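Local coordinates for agarase (PDB 6XJ9), which probably hydrolyses the glycosidic bonds of agarose, a red-algal galactan, as a family GH50 glycoside hydrolase from a marine bacterium, at residues Ser57-Val61 with Leu201-Ser205; Leu244-Lys248 with Arg404-Gln408; Thr461-Gly465 with Gly523-Thr528. One frame throughout, in Å; residues are numbered along the deposited sequence.

Contact 1. Residues Ser57-Val61 with Leu201-Ser205; sequences SVLNV and LAIKS
Leu59 and Ile203 face each other as an antiparallel hydrogen-bonded pair. Leu59 N reaches Ile203 O at 3.0 Å, and Ile203 N returns to Leu59 O at 2.8 Å. Val61 and Leu201 form the next hydrogen-bonded pair. Val61 N donates to Leu201 O at 2.8 Å, and Leu201 N donates back to Val61 O. Asn60 and Ala202 make the non-hydrogen-bonded pair between them.

The side chains sort onto two faces. On one, Leu59 CB meets Ile203 CB at 4.1 Å. Ile203 CG1 stands anti to its carbonyl carbon (chi1 -54°), which carries CD1 to Val61 CG2 at 3.9 Å. The two side chains cross obliquely. Leu59, Val61, Leu201 and Ile203 are all buried on this face. On the other face, Ala202 CB packs against Val58 CG1 at 4.0 Å, with Asn60 OD1 also beside it. Val58 CG1 comes nearer still to Ile203 O, at 3.5 Å.

The pairing lies in the CBM-like region of the agarase, built largely of antiparallel strands. Phe75 and Ile73 of strand 70-75 cover the Leu59, Val61 and Ile203 face, while Tyr128 of strand 128-134 touches Val58 and Ala202. Strand 50-55 flanks 58-63, and strand 89-97 pairs with 199-210.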
loop_
_atom_site.group_PDB
_atom_site.type_symbol
_atom_site.label_atom_id
_atom_site.label_comp_id
_atom_site.label_asym_id
_atom_site.label_seq_id
_atom_site.Cartn_x
_atom_site.Cartn_y
_atom_site.Cartn_z
ATOM N N SER A 57 -28.927 11.278 -13.452
ATOM C CA SER A 57 -29.383 10.094 -14.170
ATOM C C SER A 57 -28.728 8.832 -13.603
ATOM O O SER A 57 -28.831 7.757 -14.192
ATOM C CB SER A 57 -29.136 10.222 -15.656
ATOM O OG SER A 57 -29.686 11.427 -16.164
ATOM N N VAL A 58 -28.062 8.970 -12.451
ATOM C CA VAL A 58 -27.299 7.883 -11.862
ATOM C C VAL A 58 -28.055 7.331 -10.652
ATOM O O VAL A 58 -28.698 8.085 -9.926
ATOM C CB VAL A 58 -25.877 8.360 -11.506
ATOM C CG1 VAL A 58 -25.162 7.409 -10.560
ATOM C CG2 VAL A 58 -25.045 8.605 -12.755
ATOM N N LEU A 59 -28.003 6.008 -10.459
ATOM C CA LEU A 59 -28.524 5.413 -9.240
ATOM C C LEU A 59 -27.410 5.380 -8.204
ATOM O O LEU A 59 -26.446 4.636 -8.362
ATOM C CB LEU A 59 -29.019 3.994 -9.520
ATOM C CG LEU A 59 -30.104 3.876 -10.586
ATOM C CD1 LEU A 59 -30.360 2.423 -10.937
ATOM C CD2 LEU A 59 -31.382 4.560 -10.126
ATOM N N ASN A 60 -27.549 6.206 -7.162
ATOM C CA ASN A 60 -26.627 6.158 -6.041
ATOM C C ASN A 60 -27.246 5.259 -4.976
ATOM O O ASN A 60 -28.393 5.445 -4.580
ATOM C CB ASN A 60 -26.192 7.546 -5.570
ATOM C CG ASN A 60 -25.598 8.382 -6.688
ATOM O OD1 ASN A 60 -24.377 8.475 -6.832
ATOM N ND2 ASN A 60 -26.453 8.991 -7.493
ATOM N N VAL A 61 -26.488 4.236 -4.587
ATOM C CA VAL A 61 -26.985 3.178 -3.727
ATOM C C VAL A 61 -26.137 3.208 -2.461
ATOM O O VAL A 61 -24.918 3.055 -2.550
ATOM C CB VAL A 61 -26.880 1.815 -4.440
ATOM C CG1 VAL A 61 -27.449 0.685 -3.594
ATOM C CG2 VAL A 61 -27.513 1.825 -5.829
ATOM N N LEU A 201 -22.402 2.551 -3.918
ATOM C CA LEU A 201 -22.192 2.228 -5.317
ATOM C C LEU A 201 -22.980 3.216 -6.168
ATOM O O LEU A 201 -24.111 3.576 -5.829
ATOM C CB LEU A 201 -22.647 0.786 -5.553
ATOM C CG LEU A 201 -22.350 0.196 -6.929
ATOM C CD1 LEU A 201 -20.869 -0.129 -7.084
ATOM C CD2 LEU A 201 -23.192 -1.043 -7.152
ATOM N N ALA A 202 -22.347 3.656 -7.261
ATOM C CA ALA A 202 -22.998 4.509 -8.243
ATOM C C ALA A 202 -23.143 3.742 -9.555
ATOM O O ALA A 202 -22.168 3.232 -10.093
ATOM C CB ALA A 202 -22.205 5.789 -8.416
ATOM N N ILE A 203 -24.379 3.665 -10.057
ATOM C CA ILE A 203 -24.680 2.923 -11.268
ATOM C C ILE A 203 -25.089 3.905 -12.368
ATOM O O ILE A 203 -26.145 4.531 -12.286
ATOM C CB ILE A 203 -25.771 1.879 -10.972
ATOM C CG1 ILE A 203 -25.372 0.984 -9.792
ATOM C CG2 ILE A 203 -26.116 1.079 -12.222
ATOM C CD1 ILE A 203 -26.510 0.171 -9.214
ATOM N N LYS A 204 -24.234 4.020 -13.394
ATOM C CA LYS A 204 -24.421 4.952 -14.497
ATOM C C LYS A 204 -25.230 4.302 -15.618
ATOM O O LYS A 204 -26.087 4.961 -16.204
ATOM C CB LYS A 204 -23.073 5.452 -15.029
ATOM C CG LYS A 204 -23.149 6.393 -16.227
ATOM C CD LYS A 204 -21.826 7.028 -16.595
ATOM C CE LYS A 204 -21.425 8.131 -15.640
ATOM N NZ LYS A 204 -20.245 8.875 -16.137
ATOM N N SER A 205 -24.948 3.024 -15.911
ATOM C CA SER A 205 -25.628 2.298 -16.977
ATOM C C SER A 205 -25.473 0.789 -16.825
ATOM O O SER A 205 -24.507 0.293 -16.238
ATOM C CB SER A 205 -25.192 2.752 -18.353
ATOM O OG SER A 205 -23.977 2.132 -18.736
#

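Contact 2. Residues Leu244-Lys248 with Arg404-Gln408; sequences LLSDK and RKYGQ
Leu244 lies against the last turn of helix 397-406. Its CD1 reaches Arg404 CB at 3.9 Å, while its carbonyl O has Lys405 CG beside it at 3.6 Å. The guanidinium of Arg404 is held beyond this contact, by Glu225 O and Asn401.

Leu245 brings the end of its side chain near the same helix end, though its exact placement there is doubtful. This is a packing of two helices, 242-252 and 397-406, that are about 150 residues apart in the chain. The closest backbones are those of Leu244 and Lys405.

Asp247 meets Lys405 through a water. The water donates to Asp247 OD2 and accepts from Lys405 NZ, each at 2.6 Å. Lys405 is fully extended to get there. Asp741 takes both a salt bridge from Lys405 NZ and a hydrogen bond from Tyr406 OH, and Arg742 pairs with Asp247 OD2.

Lys248 closes the segment. Its CB packs on Lys405 CE at 4.0 Å. Its chain runs past Tyr406 in the opposite sense, with CD 3.6 Å from ring atom CD1. A bend at chi3 (73°) then turns NZ onto Lys405 O at 2.8 Å, within the carbonyl plane. Lys405 CG lies over the centre of one Tyr406 face.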
loop_
_atom_site.group_PDB
_atom_site.type_symbol
_atom_site.label_atom_id
_atom_site.label_comp_id
_atom_site.label_asym_id
_atom_site.label_seq_id
_atom_site.Cartn_x
_atom_site.Cartn_y
_atom_site.Cartn_z
ATOM N N LEU A 244 16.030 -13.855 -7.448
ATOM C CA LEU A 244 15.721 -14.784 -6.365
ATOM C C LEU A 244 16.869 -14.779 -5.354
ATOM O O LEU A 244 16.633 -14.695 -4.154
ATOM C CB LEU A 244 15.508 -16.198 -6.927
ATOM C CG LEU A 244 14.389 -16.410 -7.954
ATOM C CD1 LEU A 244 14.186 -17.897 -8.225
ATOM C CD2 LEU A 244 13.079 -15.785 -7.493
ATOM N N LEU A 245 18.118 -14.839 -5.851
ATOM C CA LEU A 245 19.285 -14.873 -4.973
ATOM C C LEU A 245 19.405 -13.523 -4.271
ATOM O O LEU A 245 19.677 -13.449 -3.073
ATOM C CB LEU A 245 20.552 -15.172 -5.784
ATOM C CG LEU A 245 20.486 -16.310 -6.804
ATOM C CD1 LEU A 245 21.859 -16.549 -7.423
ATOM C CD2 LEU A 245 19.966 -17.596 -6.183
ATOM N N SER A 246 19.201 -12.464 -5.062
ATOM C CA SER A 246 19.085 -11.085 -4.622
ATOM C C SER A 246 18.066 -10.969 -3.483
ATOM O O SER A 246 18.358 -10.402 -2.425
ATOM C CB SER A 246 18.691 -10.248 -5.817
ATOM O OG SER A 246 18.622 -8.881 -5.482
ATOM N N ASP A 247 16.861 -11.517 -3.706
ATOM C CA ASP A 247 15.786 -11.489 -2.721
ATOM C C ASP A 247 16.260 -12.088 -1.395
ATOM O O ASP A 247 16.064 -11.488 -0.345
ATOM C CB ASP A 247 14.529 -12.216 -3.217
ATOM C CG ASP A 247 13.778 -11.551 -4.369
ATOM O OD1 ASP A 247 13.935 -10.338 -4.574
ATOM O OD2 ASP A 247 13.055 -12.279 -5.076
ATOM N N LYS A 248 16.885 -13.268 -1.458
ATOM C CA LYS A 248 17.310 -14.028 -0.287
ATOM C C LYS A 248 18.307 -13.239 0.562
ATOM O O LYS A 248 18.143 -13.150 1.778
ATOM C CB LYS A 248 17.893 -15.372 -0.721
ATOM C CG LYS A 248 18.520 -16.201 0.391
ATOM C CD LYS A 248 18.981 -17.548 -0.095
ATOM C CE LYS A 248 20.222 -17.458 -0.953
ATOM N NZ LYS A 248 20.619 -18.790 -1.466
ATOM N N ARG A 404 15.821 -23.190 -6.848
ATOM C CA ARG A 404 16.555 -22.146 -7.548
ATOM C C ARG A 404 17.113 -21.147 -6.533
ATOM O O ARG A 404 18.237 -20.669 -6.673
ATOM C CB ARG A 404 15.658 -21.453 -8.582
ATOM C CG ARG A 404 15.494 -22.220 -9.890
ATOM C CD ARG A 404 14.936 -21.361 -11.017
ATOM N NE ARG A 404 13.497 -21.481 -11.022
ATOM C CZ ARG A 404 12.715 -21.781 -12.059
ATOM N NH1 ARG A 404 13.207 -21.962 -13.276
ATOM N NH2 ARG A 404 11.412 -21.870 -11.860
ATOM N N LYS A 405 16.320 -20.858 -5.496
ATOM C CA LYS A 405 16.598 -19.752 -4.594
ATOM C C LYS A 405 17.560 -20.192 -3.491
ATOM O O LYS A 405 18.432 -19.418 -3.096
ATOM C CB LYS A 405 15.301 -19.213 -3.978
ATOM C CG LYS A 405 15.443 -17.956 -3.132
ATOM C CD LYS A 405 14.079 -17.396 -2.771
ATOM C CE LYS A 405 14.130 -16.174 -1.881
ATOM N NZ LYS A 405 12.760 -15.651 -1.650
ATOM N N TYR A 406 17.362 -21.417 -2.994
ATOM C CA TYR A 406 17.968 -21.861 -1.748
ATOM C C TYR A 406 18.780 -23.133 -1.966
ATOM O O TYR A 406 19.330 -23.694 -1.020
ATOM C CB TYR A 406 16.881 -22.217 -0.729
ATOM C CG TYR A 406 16.004 -21.084 -0.249
ATOM C CD1 TYR A 406 16.511 -20.072 0.546
ATOM C CD2 TYR A 406 14.648 -21.055 -0.542
ATOM C CE1 TYR A 406 15.708 -19.036 1.003
ATOM C CE2 TYR A 406 13.827 -20.030 -0.085
ATOM C CZ TYR A 406 14.356 -19.019 0.696
ATOM O OH TYR A 406 13.561 -18.004 1.153
ATOM N N GLY A 407 18.812 -23.619 -3.204
ATOM C CA GLY A 407 19.382 -24.937 -3.447
ATOM C C GLY A 407 20.718 -24.888 -4.189
ATOM O O GLY A 407 21.176 -25.921 -4.676
ATOM N N GLN A 408 21.319 -23.692 -4.282
ATOM C CA GLN A 408 22.580 -23.503 -4.987
ATOM C C GLN A 408 23.643 -24.354 -4.305
ATOM O O GLN A 408 23.672 -24.426 -3.081
ATOM C CB GLN A 408 23.083 -22.059 -4.883
ATOM C CG GLN A 408 22.102 -21.006 -5.369
ATOM C CD GLN A 408 21.232 -20.492 -4.247
ATOM O OE1 GLN A 408 20.798 -21.238 -3.369
ATOM N NE2 GLN A 408 20.971 -19.197 -4.270
HETATM O O HOH W 1 12.398 -14.567 -4.021
#

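Contact 3. Residues Thr461-Gly465 with Gly523-Thr528; sequences TVSSG and GIVINT
Asn527 has CG anti to its backbone N (chi1 -176°), which swings the amide toward residues Ser463 and Gly465. Thr528 OG1 lies anti to its own carbonyl carbon (chi1 -60°), within 3.4 Å of Val462 CG1. This hydroxyl donates to Ile524 O at 2.6 Å, in the carbonyl plane. Ile524 O also accepts from Thr528 N, so two donors of one residue share it.

A water joins the segments, which have no direct hydrogen bond between them. It accepts from Ser463 N at 2.9 Å and donates to Asn527 OD1 and Thr528 OG1. Replacing Asn527 by an alanine removes OD1, and is likely to leave this water with one bond fewer and less fixed.

The contact sets the end of the two-stranded hairpin sheet of 461-463 and 471-473 across the short helix 523-529, at 106° between the short axes. Ser463 OG accepts from Gly465 N at 2.9 Å, an ST turn. Ser463 O faces the helix and takes a CA-H...O contact from Ile524 CA at 3.4 Å. Gly523 lies close to Ser464 O, where a beta carbon would clash. Val462 CG2 meets Ile524 CG2 at 4.1 Å, the side chains nearly perpendicular. Met472 touches both, and Tyr594 of helix 584-609 packs on Val462.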
loop_
_atom_site.group_PDB
_atom_site.type_symbol
_atom_site.label_atom_id
_atom_site.label_comp_id
_atom_site.label_asym_id
_atom_site.label_seq_id
_atom_site.Cartn_x
_atom_site.Cartn_y
_atom_site.Cartn_z
ATOM N N THR A 461 -21.413 -45.462 6.851
ATOM C CA THR A 461 -21.591 -44.041 6.611
ATOM C C THR A 461 -23.071 -43.672 6.637
ATOM O O THR A 461 -23.936 -44.542 6.538
ATOM C CB THR A 461 -20.925 -43.633 5.295
ATOM O OG1 THR A 461 -21.597 -44.338 4.243
ATOM C CG2 THR A 461 -19.442 -43.934 5.292
ATOM N N VAL A 462 -23.330 -42.374 6.820
ATOM C CA VAL A 462 -24.655 -41.794 6.692
ATOM C C VAL A 462 -24.574 -40.693 5.643
ATOM O O VAL A 462 -23.486 -40.225 5.306
ATOM C CB VAL A 462 -25.203 -41.253 8.028
ATOM C CG1 VAL A 462 -25.718 -42.363 8.933
ATOM C CG2 VAL A 462 -24.237 -40.322 8.752
ATOM N N SER A 463 -25.735 -40.291 5.131
ATOM C CA SER A 463 -25.754 -39.279 4.093
ATOM C C SER A 463 -26.761 -38.194 4.450
ATOM O O SER A 463 -27.668 -38.426 5.247
ATOM C CB SER A 463 -26.064 -39.886 2.756
ATOM O OG SER A 463 -26.314 -38.867 1.799
ATOM N N SER A 464 -26.585 -37.018 3.844
ATOM C CA SER A 464 -27.536 -35.930 3.994
ATOM C C SER A 464 -28.719 -36.135 3.050
ATOM O O SER A 464 -29.760 -35.503 3.209
ATOM C CB SER A 464 -26.869 -34.609 3.752
ATOM O OG SER A 464 -26.270 -34.597 2.465
ATOM N N GLY A 465 -28.545 -37.020 2.061
ATOM C CA GLY A 465 -29.541 -37.229 1.023
ATOM C C GLY A 465 -29.292 -36.341 -0.195
ATOM O O GLY A 465 -30.133 -36.273 -1.092
ATOM N N GLY A 523 -30.716 -32.948 6.928
ATOM C CA GLY A 523 -30.519 -33.964 5.902
ATOM C C GLY A 523 -30.060 -35.315 6.454
ATOM O O GLY A 523 -30.568 -36.359 6.046
ATOM N N ILE A 524 -29.095 -35.288 7.383
ATOM C CA ILE A 524 -28.532 -36.497 7.964
ATOM C C ILE A 524 -29.643 -37.263 8.682
ATOM O O ILE A 524 -29.684 -38.488 8.633
ATOM C CB ILE A 524 -27.381 -36.158 8.930
ATOM C CG1 ILE A 524 -26.177 -35.530 8.221
ATOM C CG2 ILE A 524 -26.984 -37.387 9.753
ATOM C CD1 ILE A 524 -25.409 -36.503 7.349
ATOM N N VAL A 525 -30.509 -36.518 9.373
ATOM C CA VAL A 525 -31.599 -37.085 10.156
ATOM C C VAL A 525 -32.623 -37.671 9.187
ATOM O O VAL A 525 -32.932 -38.854 9.263
ATOM C CB VAL A 525 -32.231 -36.030 11.084
ATOM C CG1 VAL A 525 -33.580 -36.479 11.631
ATOM C CG2 VAL A 525 -31.298 -35.647 12.228
ATOM N N ILE A 526 -33.115 -36.832 8.264
ATOM C CA ILE A 526 -34.141 -37.238 7.319
ATOM C C ILE A 526 -33.701 -38.515 6.609
ATOM O O ILE A 526 -34.388 -39.531 6.685
ATOM C CB ILE A 526 -34.491 -36.089 6.353
ATOM C CG1 ILE A 526 -35.187 -34.945 7.098
ATOM C CG2 ILE A 526 -35.339 -36.596 5.191
ATOM C CD1 ILE A 526 -35.026 -33.594 6.453
ATOM N N ASN A 527 -32.538 -38.469 5.954
ATOM C CA ASN A 527 -32.060 -39.589 5.152
ATOM C C ASN A 527 -31.848 -40.840 6.005
ATOM O O ASN A 527 -32.114 -41.954 5.561
ATOM C CB ASN A 527 -30.755 -39.247 4.428
ATOM C CG ASN A 527 -30.299 -40.358 3.511
ATOM O OD1 ASN A 527 -29.529 -41.229 3.921
ATOM N ND2 ASN A 527 -30.793 -40.347 2.280
ATOM N N THR A 528 -31.322 -40.669 7.222
ATOM C CA THR A 528 -31.020 -41.818 8.058
ATOM C C THR A 528 -32.311 -42.470 8.563
ATOM O O THR A 528 -32.369 -43.693 8.679
ATOM C CB THR A 528 -30.034 -41.445 9.174
ATOM O OG1 THR A 528 -28.819 -40.966 8.584
ATOM C CG2 THR A 528 -29.715 -42.605 10.087
HETATM O O HOH W 2 -27.934 -41.933 6.134
#

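The three contacts stand far apart, and none touches another. The centres of contacts 1 and 2, 1 and 3, and 2 and 3 are about 50, 47 and 52 Å apart. The nearest atoms of contacts 2 and 3 are still about 41 Å apart, and these two lie on opposite sides of the chain's centre. Along the chain they come in series, each closing before the next opens. Contact 1 belongs to the CBM-like region. Its strand 199-210 precedes helix 242-252 of contact 2 in the chain, with a long irregular linker between. Contact 1 pairs strands, contact 2 packs two helices, and contact 3 sets a strand end against a helix. No ligand or catalytic residue is identified at any of them.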